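Local coordinates for protein argonaute (Methanocaldococcus jannaschii, PDB 5G5S) that uses short single-stranded DNA guides to bind complementary target DNA and slice it, and may defend the archaeon against invading genetic elements, at residues F306-N311 with T609-I614; L363-I368 with I433-Y438. All blocks are in the same frame, centred on the assembly; numbering follows the deposited sequence.

Interaction 1 (F306-N311 with T609-I614); sequences FMKFNN and TSDYRI
Phe-306 meets Ile-614 through one corner of its ring: CD2 lies 3.7 Å from CD1 of Ile-614, the two side chains crossing obliquely. Tyr-10 of strand 7-12 touches both side chains, and Ile-12 touches Phe-306. At Met-307 the contact passes to the backbone, whose O receives a CA-H...O contact from Ile-614 CA at 3.3 Å. Lys-308 pairs with Ile-614 as an antiparallel non-hydrogen-bonded pair, joining the end of strand 302-308 to the start of strand 614-618 in the large mixed sheet that includes the strands of the PIWI region. The rest of its work is done by its long arm. CG starts anti to the backbone N (chi1 -162°), and later bends at chi3 and chi4 steer the ammonium to Asp-611 and Tyr-612. There NZ donates to Tyr-612 O at 2.8 Å, almost straight in line with the carbonyl, and makes a salt bridge to Asp-611 OD1 at 3.1 Å, approaching the syn side of the carboxylate. Phe-309 N then closes a straight hydrogen bond to Arg-613 O at 2.8 Å (167° at the hydrogen), and its ring borders the Arg-613 to Ile-614 peptide, CE2 coming 3.4 Å from Ile-614 O. Tyr-663 and Phe-624 meet the same ring, and helix 656-666 also touches it through Met-659. Asn-311 lies by the guanidinium of Arg-613: its backbone N sits over one face of that group, and its CB is 3.5 Å from NH1. Arg-613 and Ile-614 together face Leu-625 in a G1 beta bulge. Chemically, a single ammonium bridges a carboxylate and a carbonyl of consecutive residues, and the Tyr-10 hydroxyl takes the other carboxylate oxygen, so both oxygens of Asp-611 have polar partners.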
# COMPACT_ATOMS: atom_id res chain seq x y z
N PHE A 306 -24.69 -1.77 5.80
CA PHE A 306 -23.36 -1.58 6.37
C PHE A 306 -23.38 -1.44 7.89
O PHE A 306 -24.18 -0.67 8.43
CB PHE A 306 -22.69 -0.30 5.76
CG PHE A 306 -22.04 -0.46 4.40
CD1 PHE A 306 -22.82 -0.54 3.25
CD2 PHE A 306 -20.66 -0.48 4.27
CE1 PHE A 306 -22.22 -0.66 1.99
CE2 PHE A 306 -20.07 -0.62 3.01
CZ PHE A 306 -20.85 -0.71 1.88
N MET A 307 -22.47 -2.14 8.57
CA MET A 307 -22.27 -2.00 10.01
C MET A 307 -21.43 -0.72 10.20
O MET A 307 -20.70 -0.31 9.28
CB MET A 307 -21.52 -3.24 10.59
CG MET A 307 -20.00 -3.20 10.34
SD MET A 307 -18.96 -4.46 11.12
CE MET A 307 -18.77 -3.77 12.72
N LYS A 308 -21.50 -0.11 11.38
CA LYS A 308 -20.68 1.05 11.71
C LYS A 308 -19.69 0.59 12.78
O LYS A 308 -20.10 -0.08 13.73
CB LYS A 308 -21.52 2.25 12.17
CG LYS A 308 -20.74 3.57 12.08
CD LYS A 308 -21.65 4.78 11.94
CE LYS A 308 -21.57 5.44 10.58
NZ LYS A 308 -20.31 6.20 10.40
N PHE A 309 -18.40 0.88 12.60
CA PHE A 309 -17.39 0.44 13.56
C PHE A 309 -17.42 1.27 14.84
O PHE A 309 -17.78 2.44 14.81
CB PHE A 309 -15.98 0.47 12.94
CG PHE A 309 -15.81 -0.29 11.65
CD1 PHE A 309 -16.15 -1.63 11.55
CD2 PHE A 309 -15.23 0.32 10.54
CE1 PHE A 309 -15.98 -2.33 10.36
CE2 PHE A 309 -15.04 -0.38 9.35
CZ PHE A 309 -15.41 -1.70 9.27
N ASN A 310 -17.05 0.65 15.96
CA ASN A 310 -16.99 1.38 17.23
C ASN A 310 -15.73 2.21 17.26
O ASN A 310 -14.70 1.80 16.70
CB ASN A 310 -16.99 0.40 18.41
CG ASN A 310 -18.22 -0.46 18.48
OD1 ASN A 310 -19.35 -0.00 18.24
ND2 ASN A 310 -18.02 -1.73 18.79
N ASN A 311 -15.80 3.38 17.89
CA ASN A 311 -14.65 4.27 18.01
C ASN A 311 -13.85 3.78 19.21
O ASN A 311 -14.02 4.25 20.33
CB ASN A 311 -15.12 5.73 18.17
CG ASN A 311 -14.00 6.74 18.16
OD1 ASN A 311 -13.03 6.63 17.39
ND2 ASN A 311 -14.14 7.77 18.98
N THR A 609 -20.98 6.93 -1.30
CA THR A 609 -21.17 7.70 -0.06
C THR A 609 -19.93 8.46 0.41
O THR A 609 -18.80 8.07 0.12
CB THR A 609 -21.72 6.81 1.08
OG1 THR A 609 -22.16 7.67 2.13
CG2 THR A 609 -20.68 5.81 1.63
N SER A 610 -20.15 9.50 1.22
CA SER A 610 -19.09 10.29 1.83
C SER A 610 -18.90 9.85 3.29
O SER A 610 -17.99 10.33 3.97
CB SER A 610 -19.39 11.78 1.73
OG SER A 610 -19.40 12.17 0.37
N ASP A 611 -19.75 8.92 3.76
CA ASP A 611 -19.69 8.35 5.10
C ASP A 611 -18.49 7.38 5.21
O ASP A 611 -17.99 6.87 4.20
CB ASP A 611 -21.02 7.68 5.48
CG ASP A 611 -21.19 7.29 6.95
OD1 ASP A 611 -20.45 7.85 7.80
OD2 ASP A 611 -22.05 6.43 7.24
N TYR A 612 -18.01 7.16 6.43
CA TYR A 612 -16.83 6.37 6.75
C TYR A 612 -17.02 5.66 8.08
O TYR A 612 -18.04 5.87 8.73
CB TYR A 612 -15.58 7.28 6.78
CG TYR A 612 -15.62 8.35 7.86
CD1 TYR A 612 -16.32 9.54 7.66
CD2 TYR A 612 -14.96 8.17 9.07
CE1 TYR A 612 -16.40 10.50 8.66
CE2 TYR A 612 -15.03 9.13 10.08
CZ TYR A 612 -15.73 10.31 9.86
OH TYR A 612 -15.75 11.28 10.84
N ARG A 613 -16.03 4.82 8.50
CA ARG A 613 -16.08 4.02 9.73
C ARG A 613 -17.20 2.96 9.52
O ARG A 613 -17.90 2.59 10.45
CB ARG A 613 -16.33 4.93 10.96
CG ARG A 613 -16.00 4.32 12.32
CD ARG A 613 -16.32 5.31 13.44
NE ARG A 613 -17.57 4.95 14.12
CZ ARG A 613 -18.07 5.58 15.18
NH1 ARG A 613 -17.45 6.63 15.69
NH2 ARG A 613 -19.20 5.16 15.74
N ILE A 614 -17.33 2.48 8.25
CA ILE A 614 -18.34 1.51 7.79
C ILE A 614 -17.75 0.28 7.08
O ILE A 614 -16.70 0.36 6.43
CB ILE A 614 -19.49 2.17 6.97
CG1 ILE A 614 -18.97 2.91 5.71
CG2 ILE A 614 -20.36 3.09 7.85
CD1 ILE A 614 -20.01 3.14 4.62

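Interaction 2 (L363-I368 with I433-Y438)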
# COMPACT_ATOMS: atom_id res chain seq x y z
N LEU A 363 17.06 22.37 10.78
CA LEU A 363 17.35 22.63 9.37
C LEU A 363 16.26 23.48 8.71
O LEU A 363 15.14 23.02 8.51
CB LEU A 363 17.60 21.30 8.63
CG LEU A 363 18.78 20.46 9.17
CD1 LEU A 363 18.67 19.03 8.77
CD2 LEU A 363 20.12 21.03 8.74
N ILE A 364 16.60 24.75 8.41
CA ILE A 364 15.70 25.74 7.80
C ILE A 364 16.08 25.93 6.33
O ILE A 364 17.25 26.18 6.02
CB ILE A 364 15.70 27.10 8.56
CG1 ILE A 364 15.76 26.94 10.10
CG2 ILE A 364 14.52 27.98 8.14
CD1 ILE A 364 17.11 27.20 10.70
N ASP A 365 15.09 25.83 5.42
CA ASP A 365 15.26 26.02 3.98
C ASP A 365 15.66 27.48 3.73
O ASP A 365 15.03 28.38 4.29
CB ASP A 365 13.95 25.68 3.24
CG ASP A 365 14.09 25.54 1.74
OD1 ASP A 365 14.16 26.58 1.05
OD2 ASP A 365 14.09 24.40 1.25
N GLU A 366 16.73 27.71 2.92
CA GLU A 366 17.27 29.03 2.57
C GLU A 366 16.21 30.02 2.08
O GLU A 366 16.25 31.19 2.45
CB GLU A 366 18.38 28.90 1.51
CG GLU A 366 19.76 28.61 2.06
CD GLU A 366 20.87 28.57 1.03
OE1 GLU A 366 20.96 29.51 0.20
OE2 GLU A 366 21.68 27.62 1.08
N GLU A 367 15.26 29.53 1.26
CA GLU A 367 14.16 30.29 0.65
C GLU A 367 13.17 30.92 1.65
O GLU A 367 12.44 31.83 1.27
CB GLU A 367 13.42 29.45 -0.40
CG GLU A 367 14.28 29.07 -1.60
CD GLU A 367 13.55 28.95 -2.92
OE1 GLU A 367 12.59 28.15 -3.01
OE2 GLU A 367 13.94 29.65 -3.89
N ILE A 368 13.16 30.45 2.92
CA ILE A 368 12.27 30.98 3.96
C ILE A 368 13.00 31.73 5.11
O ILE A 368 12.40 31.97 6.16
CB ILE A 368 11.22 29.93 4.45
CG1 ILE A 368 11.89 28.62 4.96
CG2 ILE A 368 10.18 29.65 3.36
CD1 ILE A 368 11.09 27.81 5.94
N ILE A 433 12.50 22.37 8.47
CA ILE A 433 11.48 23.39 8.18
C ILE A 433 11.63 23.75 6.69
O ILE A 433 12.64 24.34 6.28
CB ILE A 433 11.61 24.64 9.11
CG1 ILE A 433 11.97 24.30 10.59
CG2 ILE A 433 10.38 25.57 8.98
CD1 ILE A 433 10.93 23.54 11.42
N GLY A 434 10.65 23.34 5.90
CA GLY A 434 10.64 23.57 4.46
C GLY A 434 9.45 24.35 3.95
O GLY A 434 8.66 24.87 4.73
N LYS A 435 9.34 24.43 2.61
CA LYS A 435 8.27 25.14 1.91
C LYS A 435 7.70 24.34 0.73
O LYS A 435 8.33 23.37 0.29
CB LYS A 435 8.72 26.56 1.49
CG LYS A 435 9.95 26.62 0.59
CD LYS A 435 10.01 27.92 -0.19
CE LYS A 435 9.51 27.76 -1.60
NZ LYS A 435 9.66 29.00 -2.39
N GLU A 436 6.50 24.72 0.23
CA GLU A 436 5.84 24.04 -0.88
C GLU A 436 6.60 24.21 -2.20
O GLU A 436 6.58 25.28 -2.81
CB GLU A 436 4.35 24.45 -1.00
CG GLU A 436 3.53 23.62 -1.98
CD GLU A 436 3.53 22.12 -1.79
OE1 GLU A 436 3.13 21.65 -0.70
OE2 GLU A 436 3.91 21.40 -2.74
N LYS A 437 7.33 23.16 -2.56
CA LYS A 437 8.12 23.11 -3.78
C LYS A 437 7.56 22.12 -4.79
O LYS A 437 8.23 21.80 -5.77
CB LYS A 437 9.56 22.73 -3.46
CG LYS A 437 10.30 23.72 -2.58
CD LYS A 437 11.76 23.33 -2.45
CE LYS A 437 12.56 24.40 -1.74
NZ LYS A 437 12.67 25.65 -2.55
N TYR A 438 6.36 21.59 -4.53
CA TYR A 438 5.71 20.64 -5.43
C TYR A 438 6.55 19.38 -5.68
O TYR A 438 6.87 18.65 -4.75
CB TYR A 438 5.20 21.30 -6.71
CG TYR A 438 4.23 22.42 -6.41
CD1 TYR A 438 2.95 22.15 -5.96
CD2 TYR A 438 4.60 23.74 -6.55
CE1 TYR A 438 2.06 23.17 -5.67
CE2 TYR A 438 3.73 24.77 -6.26
CZ TYR A 438 2.46 24.47 -5.82
OH TYR A 438 1.58 25.49 -5.54
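Two neighbouring strands of the parallel four-stranded sheet in the Mid domain, 357-365 and 428-434, run out together here, and their C-terminal ends are joined first by backbone and then by charge. Ile-364 and Ile-433 form the parallel bridge. The backbone of Ile-433 serves both flanks of Ile-364: its N donates to Leu-363 O at 2.7 Å, and its O accepts from Asp-365 N at 3.0 Å. Beyond the bridge the first chain turns away. Asp-365, with CG anti to its own N (chi1 -167°), has OD1 placed to accept from Glu-367 N at 3.2 Å, which makes an Asx turn, while OD2 is bound by Tyr-444 OH. The same hydroxyl is hydrogen-bonded to Lys-435 N, linking the two strand ends a second time. Lys-437 brings its CE to 3.4 Å from Asp-365 OD2, but its ammonium goes on to Glu-367. OE1 of that residue forms salt bridges with two lysines: Lys-435 NZ, at 3.1 Å, also hydrogen-bonds to it from above the carboxylate plane, 58° out of it, whereas the 2.5 Å to Lys-437 NZ is doubtfully short. Two lysine ammoniums close to one carboxylate would probably favour its charged form. Ile-368 supplies the apolar part of the contact: its CD1 touches Ile-433 CG2 at 3.8 Å, the side chains nearly perpendicular, and its CG2 lies 3.9 Å from Lys-435 CB, the two running antiparallel alongside. Helix 372-390 covers this side with Ile-375 and Val-379, and Trp-463 of helix 463-467 touches both Ile-368 and Ile-433. Strand 397-407 is hydrogen-bonded to Ile-364 on one flank, and on the other Gly-434 is hydrogen-bonded to Ile-461 of strand 456-462.

Interactions 1 and 2 lie in different parts of the bilobal protein, their centres about 38 Å apart and their nearest atoms about 24 Å apart, so they do not touch. They share no sheet: interaction 1 joins strand 302-308 to the entry of strand 614-618 in the large mixed sheet, whereas interaction 2 belongs to the parallel sheet of the Mid domain. Along the chain, both segments of interaction 2 fall between 306-311 and 609-614. The first contact thus brings together regions some 300 residues apart and ties strand 302-308, which precedes the Mid domain in sequence, to the PIWI region; the second is local to the Mid domain, which binds the guide's phosphorylated 5' end.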